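Hypothetical protein GrpB (Enterococcus faecalis, PDB 2NRK) is of unknown function but belongs to the GrpB (UPF0157) family, which is probably related to the nucleotidyltransferases. Local coordinates at residues I53-V58 and H102-Q107; I76-M81 and R90-G95. All blocks are in the same frame, centred on the assembly; numbering follows the deposited sequence.

Interaction 1: I53-V58 and H102-Q107; sequences IIDFLV and HVHIYQ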
loop_
_atom_site.group_PDB
_atom_site.type_symbol
_atom_site.label_atom_id
_atom_site.label_comp_id
_atom_site.label_asym_id
_atom_site.label_seq_id
_atom_site.Cartn_x
_atom_site.Cartn_y
_atom_site.Cartn_z
ATOM N N ILE A 53 -14.067 -3.796 21.183
ATOM C CA ILE A 53 -12.691 -3.367 21.400
ATOM C C ILE A 53 -12.316 -2.565 20.152
ATOM O O ILE A 53 -12.375 -3.084 19.027
ATOM C CB ILE A 53 -11.710 -4.565 21.518
ATOM C CG1 ILE A 53 -12.130 -5.482 22.684
ATOM C CG2 ILE A 53 -10.289 -4.065 21.710
ATOM C CD1 ILE A 53 -11.303 -6.754 22.768
ATOM N N ILE A 54 -11.977 -1.296 20.351
ATOM C CA ILE A 54 -11.709 -0.423 19.207
ATOM C C ILE A 54 -10.260 -0.626 18.780
ATOM O O ILE A 54 -9.351 -0.467 19.605
ATOM C CB ILE A 54 -11.902 1.078 19.543
ATOM C CG1 ILE A 54 -13.254 1.387 20.231
ATOM C CG2 ILE A 54 -11.717 1.945 18.278
ATOM C CD1 ILE A 54 -14.470 1.054 19.400
ATOM N N ASP A 55 -10.057 -0.948 17.500
ATOM C CA ASP A 55 -8.706 -1.038 16.918
ATOM C C ASP A 55 -8.299 0.237 16.205
ATOM O O ASP A 55 -9.070 0.765 15.338
ATOM C CB ASP A 55 -8.597 -2.192 15.914
ATOM C CG ASP A 55 -8.781 -3.535 16.577
ATOM O OD1 ASP A 55 -7.820 -4.014 17.203
ATOM O OD2 ASP A 55 -9.904 -4.097 16.469
ATOM N N PHE A 56 -7.087 0.688 16.524
ATOM C CA PHE A 56 -6.446 1.892 15.942
ATOM C C PHE A 56 -5.220 1.514 15.136
ATOM O O PHE A 56 -4.379 0.710 15.603
ATOM C CB PHE A 56 -6.001 2.881 17.043
ATOM C CG PHE A 56 -7.118 3.335 17.933
ATOM C CD1 PHE A 56 -7.691 4.590 17.755
ATOM C CD2 PHE A 56 -7.617 2.505 18.931
ATOM C CE1 PHE A 56 -8.781 5.009 18.540
ATOM C CE2 PHE A 56 -8.691 2.922 19.726
ATOM C CZ PHE A 56 -9.280 4.181 19.532
ATOM N N LEU A 57 -5.142 2.057 13.911
ATOM C CA LEU A 57 -3.934 1.938 13.075
ATOM C C LEU A 57 -3.263 3.297 13.098
ATOM O O LEU A 57 -3.853 4.282 12.677
ATOM C CB LEU A 57 -4.297 1.537 11.640
ATOM C CG LEU A 57 -3.110 1.491 10.640
ATOM C CD1 LEU A 57 -2.025 0.502 11.082
ATOM C CD2 LEU A 57 -3.600 1.106 9.232
ATOM N N VAL A 58 -2.085 3.357 13.687
ATOM C CA VAL A 58 -1.352 4.614 13.796
ATOM C C VAL A 58 -0.104 4.482 12.904
ATOM O O VAL A 58 0.710 3.563 13.088
ATOM C CB VAL A 58 -0.931 4.875 15.267
ATOM C CG1 VAL A 58 -0.125 6.143 15.344
ATOM C CG2 VAL A 58 -2.154 4.986 16.174
ATOM N N HIS A 102 -7.185 -1.310 21.325
ATOM C CA HIS A 102 -5.941 -1.957 20.836
ATOM C C HIS A 102 -5.351 -0.988 19.805
ATOM O O HIS A 102 -6.068 -0.541 18.894
ATOM C CB HIS A 102 -6.229 -3.262 20.142
ATOM C CG HIS A 102 -6.561 -4.373 21.081
ATOM N ND1 HIS A 102 -7.124 -5.555 20.657
ATOM C CD2 HIS A 102 -6.417 -4.475 22.421
ATOM C CE1 HIS A 102 -7.293 -6.352 21.696
ATOM N NE2 HIS A 102 -6.872 -5.727 22.779
ATOM N N VAL A 103 -4.101 -0.598 20.010
ATOM C CA VAL A 103 -3.462 0.380 19.120
ATOM C C VAL A 103 -2.304 -0.278 18.416
ATOM O O VAL A 103 -1.419 -0.843 19.066
ATOM C CB VAL A 103 -2.975 1.619 19.941
ATOM C CG1 VAL A 103 -2.341 2.666 19.016
ATOM C CG2 VAL A 103 -4.136 2.231 20.727
ATOM N N HIS A 104 -2.307 -0.209 17.082
ATOM C CA HIS A 104 -1.325 -0.930 16.269
ATOM C C HIS A 104 -0.533 0.165 15.562
ATOM O O HIS A 104 -1.082 0.839 14.674
ATOM C CB HIS A 104 -2.034 -1.777 15.196
ATOM C CG HIS A 104 -3.104 -2.682 15.736
ATOM N ND1 HIS A 104 -2.897 -4.024 15.968
ATOM C CD2 HIS A 104 -4.375 -2.424 16.122
ATOM C CE1 HIS A 104 -4.009 -4.562 16.446
ATOM N NE2 HIS A 104 -4.921 -3.613 16.555
ATOM N N ILE A 105 0.703 0.386 16.002
ATOM C CA ILE A 105 1.500 1.492 15.472
ATOM C C ILE A 105 2.548 0.906 14.521
ATOM O O ILE A 105 3.266 -0.029 14.871
ATOM C CB ILE A 105 2.187 2.301 16.588
ATOM C CG1 ILE A 105 1.165 2.755 17.647
ATOM C CG2 ILE A 105 2.869 3.534 16.010
ATOM C CD1 ILE A 105 1.822 3.411 18.916
ATOM N N TYR A 106 2.636 1.467 13.308
ATOM C CA TYR A 106 3.659 1.019 12.362
ATOM C C TYR A 106 4.355 2.215 11.708
ATOM O O TYR A 106 3.777 3.289 11.584
ATOM C CB TYR A 106 3.045 0.212 11.226
ATOM C CG TYR A 106 2.327 -1.064 11.635
ATOM C CD1 TYR A 106 3.015 -2.267 11.781
ATOM C CD2 TYR A 106 0.944 -1.055 11.781
ATOM C CE1 TYR A 106 2.287 -3.467 12.102
ATOM C CE2 TYR A 106 0.237 -2.208 12.107
ATOM C CZ TYR A 106 0.900 -3.386 12.258
ATOM O OH TYR A 106 0.111 -4.513 12.529
ATOM N N GLN A 107 5.592 2.001 11.281
ATOM C CA GLN A 107 6.285 3.007 10.487
ATOM C C GLN A 107 5.689 3.064 9.069
ATOM O O GLN A 107 5.213 2.047 8.544
ATOM C CB GLN A 107 7.767 2.667 10.388
ATOM C CG GLN A 107 8.622 3.849 9.991
ATOM C CD GLN A 107 10.079 3.590 10.335
ATOM O OE1 GLN A 107 10.529 3.888 11.442
ATOM N NE2 GLN A 107 10.801 2.990 9.404
HETATM O O HOH W 1 -7.799 -6.398 18.284
#

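Interaction 2: I76-M81 and R90-G95; sequences IGYEYM and RYLRKG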
loop_
_atom_site.group_PDB
_atom_site.type_symbol
_atom_site.label_atom_id
_atom_site.label_comp_id
_atom_site.label_asym_id
_atom_site.label_seq_id
_atom_site.Cartn_x
_atom_site.Cartn_y
_atom_site.Cartn_z
ATOM N N ILE A 76 -2.095 7.464 30.192
ATOM C CA ILE A 76 -3.505 7.416 29.760
ATOM C C ILE A 76 -4.080 5.985 29.721
ATOM O O ILE A 76 -5.103 5.710 29.070
ATOM C CB ILE A 76 -3.761 8.231 28.461
ATOM C CG1 ILE A 76 -3.032 7.630 27.258
ATOM C CG2 ILE A 76 -3.344 9.701 28.682
ATOM C CD1 ILE A 76 -3.619 8.115 25.863
ATOM N N GLY A 77 -3.387 5.062 30.385
ATOM C CA GLY A 77 -3.970 3.761 30.674
ATOM C C GLY A 77 -3.489 2.582 29.862
ATOM O O GLY A 77 -3.985 1.488 30.056
ATOM N N TYR A 78 -2.579 2.812 28.926
ATOM C CA TYR A 78 -2.066 1.732 28.088
ATOM C C TYR A 78 -0.983 0.891 28.742
ATOM O O TYR A 78 -0.138 1.404 29.502
ATOM C CB TYR A 78 -1.526 2.289 26.759
ATOM C CG TYR A 78 -2.629 2.747 25.835
ATOM C CD1 TYR A 78 -3.398 1.807 25.121
ATOM C CD2 TYR A 78 -2.933 4.103 25.714
ATOM C CE1 TYR A 78 -4.428 2.223 24.262
ATOM C CE2 TYR A 78 -3.979 4.524 24.873
ATOM C CZ TYR A 78 -4.693 3.565 24.146
ATOM O OH TYR A 78 -5.753 3.943 23.320
ATOM N N GLU A 79 -1.021 -0.410 28.447
ATOM C CA GLU A 79 0.143 -1.248 28.546
ATOM C C GLU A 79 0.908 -1.123 27.228
ATOM O O GLU A 79 0.341 -1.310 26.137
ATOM C CB GLU A 79 -0.257 -2.725 28.702
ATOM C CG GLU A 79 -0.717 -3.198 30.017
ATOM C CD GLU A 79 -0.885 -4.733 29.951
ATOM O OE1 GLU A 79 -1.942 -5.186 29.464
ATOM O OE2 GLU A 79 0.059 -5.449 30.325
ATOM N N TYR A 80 2.185 -0.796 27.345
ATOM C CA TYR A 80 3.054 -0.569 26.205
ATOM C C TYR A 80 3.744 -1.885 25.863
ATOM O O TYR A 80 4.657 -2.308 26.574
ATOM C CB TYR A 80 4.081 0.503 26.555
ATOM C CG TYR A 80 4.852 0.984 25.351
ATOM C CD1 TYR A 80 4.340 2.007 24.543
ATOM C CD2 TYR A 80 6.097 0.441 25.033
ATOM C CE1 TYR A 80 5.029 2.466 23.447
ATOM C CE2 TYR A 80 6.813 0.896 23.906
ATOM C CZ TYR A 80 6.246 1.893 23.121
ATOM O OH TYR A 80 6.936 2.339 22.024
HETATM N N MSE A 81 3.281 -2.554 24.811
HETATM C CA MSE A 81 3.674 -3.958 24.589
HETATM C C MSE A 81 4.872 -4.162 23.647
HETATM O O MSE A 81 5.315 -5.308 23.452
HETATM C CB MSE A 81 2.473 -4.791 24.073
HETATM C CG MSE A 81 1.230 -4.884 24.979
HETATM SE SE MSE A 81 1.632 -5.474 26.725
HETATM C CE MSE A 81 1.900 -7.356 26.400
ATOM N N ARG A 90 4.604 -1.137 17.160
ATOM C CA ARG A 90 4.415 -0.897 18.606
ATOM C C ARG A 90 2.957 -1.105 18.928
ATOM O O ARG A 90 2.097 -0.453 18.337
ATOM C CB ARG A 90 4.894 0.490 19.035
ATOM C CG ARG A 90 6.398 0.690 18.802
ATOM C CD ARG A 90 7.263 -0.290 19.637
ATOM N NE ARG A 90 8.688 0.035 19.508
ATOM C CZ ARG A 90 9.478 -0.394 18.525
ATOM N NH1 ARG A 90 9.001 -1.218 17.592
ATOM N NH2 ARG A 90 10.782 -0.013 18.495
ATOM N N TYR A 91 2.680 -1.972 19.895
ATOM C CA TYR A 91 1.324 -2.374 20.178
ATOM C C TYR A 91 0.972 -1.843 21.576
ATOM O O TYR A 91 1.791 -1.958 22.502
ATOM C CB TYR A 91 1.258 -3.903 20.158
ATOM C CG TYR A 91 -0.097 -4.496 20.488
ATOM C CD1 TYR A 91 -1.201 -4.240 19.679
ATOM C CD2 TYR A 91 -0.254 -5.369 21.572
ATOM C CE1 TYR A 91 -2.463 -4.831 19.964
ATOM C CE2 TYR A 91 -1.511 -5.961 21.862
ATOM C CZ TYR A 91 -2.596 -5.658 21.054
ATOM O OH TYR A 91 -3.823 -6.239 21.359
ATOM N N LEU A 92 -0.212 -1.262 21.699
ATOM C CA LEU A 92 -0.724 -0.778 22.991
ATOM C C LEU A 92 -2.065 -1.433 23.248
ATOM O O LEU A 92 -2.870 -1.587 22.338
ATOM C CB LEU A 92 -0.962 0.741 22.983
ATOM C CG LEU A 92 0.072 1.710 22.392
ATOM C CD1 LEU A 92 -0.465 3.133 22.447
ATOM C CD2 LEU A 92 1.335 1.610 23.152
ATOM N N ARG A 93 -2.321 -1.774 24.500
ATOM C CA ARG A 93 -3.638 -2.272 24.877
ATOM C C ARG A 93 -4.070 -1.657 26.176
ATOM O O ARG A 93 -3.252 -1.389 27.082
ATOM C CB ARG A 93 -3.639 -3.815 24.984
ATOM C CG ARG A 93 -2.754 -4.347 26.067
ATOM C CD ARG A 93 -2.632 -5.889 25.948
ATOM N NE ARG A 93 -1.911 -6.365 27.105
ATOM C CZ ARG A 93 -1.410 -7.591 27.217
ATOM N NH1 ARG A 93 -1.570 -8.453 26.217
ATOM N NH2 ARG A 93 -0.748 -7.920 28.315
ATOM N N LYS A 94 -5.371 -1.428 26.261
ATOM C CA LYS A 94 -5.982 -1.027 27.533
ATOM C C LYS A 94 -7.430 -1.470 27.597
ATOM O O LYS A 94 -8.020 -1.794 26.573
ATOM C CB LYS A 94 -5.831 0.486 27.734
ATOM C CG LYS A 94 -6.793 1.390 27.034
ATOM C CD LYS A 94 -6.537 2.833 27.519
ATOM C CE LYS A 94 -7.227 3.865 26.682
ATOM N NZ LYS A 94 -7.147 5.332 27.161
ATOM N N GLY A 95 -8.012 -1.488 28.796
ATOM C CA GLY A 95 -7.377 -0.998 30.003
ATOM C C GLY A 95 -7.140 -2.130 30.961
ATOM O O GLY A 95 -7.360 -3.295 30.615
#

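Interaction 1: I53-V58 and H102-Q107
Asp-55 and His-104 meet across two parallel neighbouring strands in the middle of a mixed sheet, in a fold probably related to that of the nucleotidyltransferases. His-104 NE2 donates to Asp-55 OD1 at 3.0 Å, and the bond is nearly straight (169°). The carboxylate oxygen lies in the imidazole plane, whereas the imidazole comes to OD1 on its anti side, somewhat out of the carboxylate plane, with the two planes turned 40° apart. Asp-55 CG stands beside its own backbone N (chi1 -65°), a setting that lays OD1 over the neighbouring strand. The same oxygen accepts a hydrogen bond from a water, which also bonds to His-102 ND1 at 2.6 Å in the plane of that ring. OD1 therefore links both histidines, one directly and one through solvent. Ile-53 closes over the His-102 ring: its CG2 sits above the centre of one face, 3.6 Å from the centroid, in a CH-pi contact. Beyond this first shell, His-102 NE2 is hydrogen-bonded to Arg-99, and the His-104 ring meets that of Tyr-91.

The backbone ladder sets this polar row, pairing Asp-55 with His-102 and Leu-57 with His-104. His-102 and His-104 each use both N and O, bonding to Ile-54 and Phe-56, and to Phe-56 and Val-58. On the opposite face, which carries Phe-56, Val-58, Val-103 and Ile-105, the contact is apolar, and Phe-56 and Val-58 pack against helix 14-30. There Val-58 CG2 touches Val-103 CG1 at 3.7 Å. Farther along the histidine face, Leu-57 CD1 reaches the edge of the Tyr-106 ring, 3.4 Å from its CD2.

Interaction 2: I76-M81 and R90-G95
With Arg-93 CG set between its backbone N and carbonyl carbon (chi1 64°) and the chain then extended to NE, the guanidinium crosses to Glu-79 on the facing strand of a beta hairpin. Glu-79 OE1 accepts from Arg-93 NE at 2.6 Å in a salt bridge. NE-H points to the oxygen close to the guanidinium plane, but OE1 is approached from above the carboxylate plane; the bonds from NH2 to OE1 and OE2 are weak. CE of the selenomethionine at Met-81 lies above one face of the guanidinium, offset toward its rim, 3.3 Å from Arg-93 NH2.

Lys-94 has a similar first torsion (chi1 81°) and a straight chain, which carries its methylenes across the Tyr-78 ring. CD lies 3.8 Å from the ring centroid, while Leu-92 CD1 occupies the opposite face, so the phenol is sandwiched between two aliphatic groups. At the end of the chain, Lys-94 NZ donates to Ile-76 O at 2.8 Å. Glu-22 of helix 14-30 receives both this ammonium and the Tyr-78 hydroxyl.

Glu-79 and Arg-93 form a hydrogen-bonded antiparallel pair, followed by the non-hydrogen-bonded pair Tyr-80 and Leu-92. The first strand is reached through a Schellman motif with Gly-77 at positive phi, closing helix 70-75. On the face bearing Leu-92, Asp-67 holds the Tyr-80 hydroxyl and Arg-90 NE, and Leu-92 CD2 presses obliquely against the Tyr-80 ring, 3.3 Å from Tyr-80 CD1.

Interactions 1 and 2 belong to one mixed five-stranded sheet, with their centres about 10 Å apart. Strand 54-60 comes first in the chain; hairpin strands 79-80 and 89-94 follow, and strand 101-107 then returns to pair with 54-60, so interaction 2 falls within the excursion between the partners of interaction 1. Strands 89-94 and 101-107 are sheet neighbours and join the contacts through probable backbone hydrogen bonds, Val-103 N to Leu-92 O and Ile-105 N to Arg-90 O. Interaction 1 lies in the buried middle of the sheet, whereas interaction 2 forms one of its edges within the chain, so the hairpin is joined to the central parallel pair through strand 101-107. Helix 14-30 packs against side chains of both.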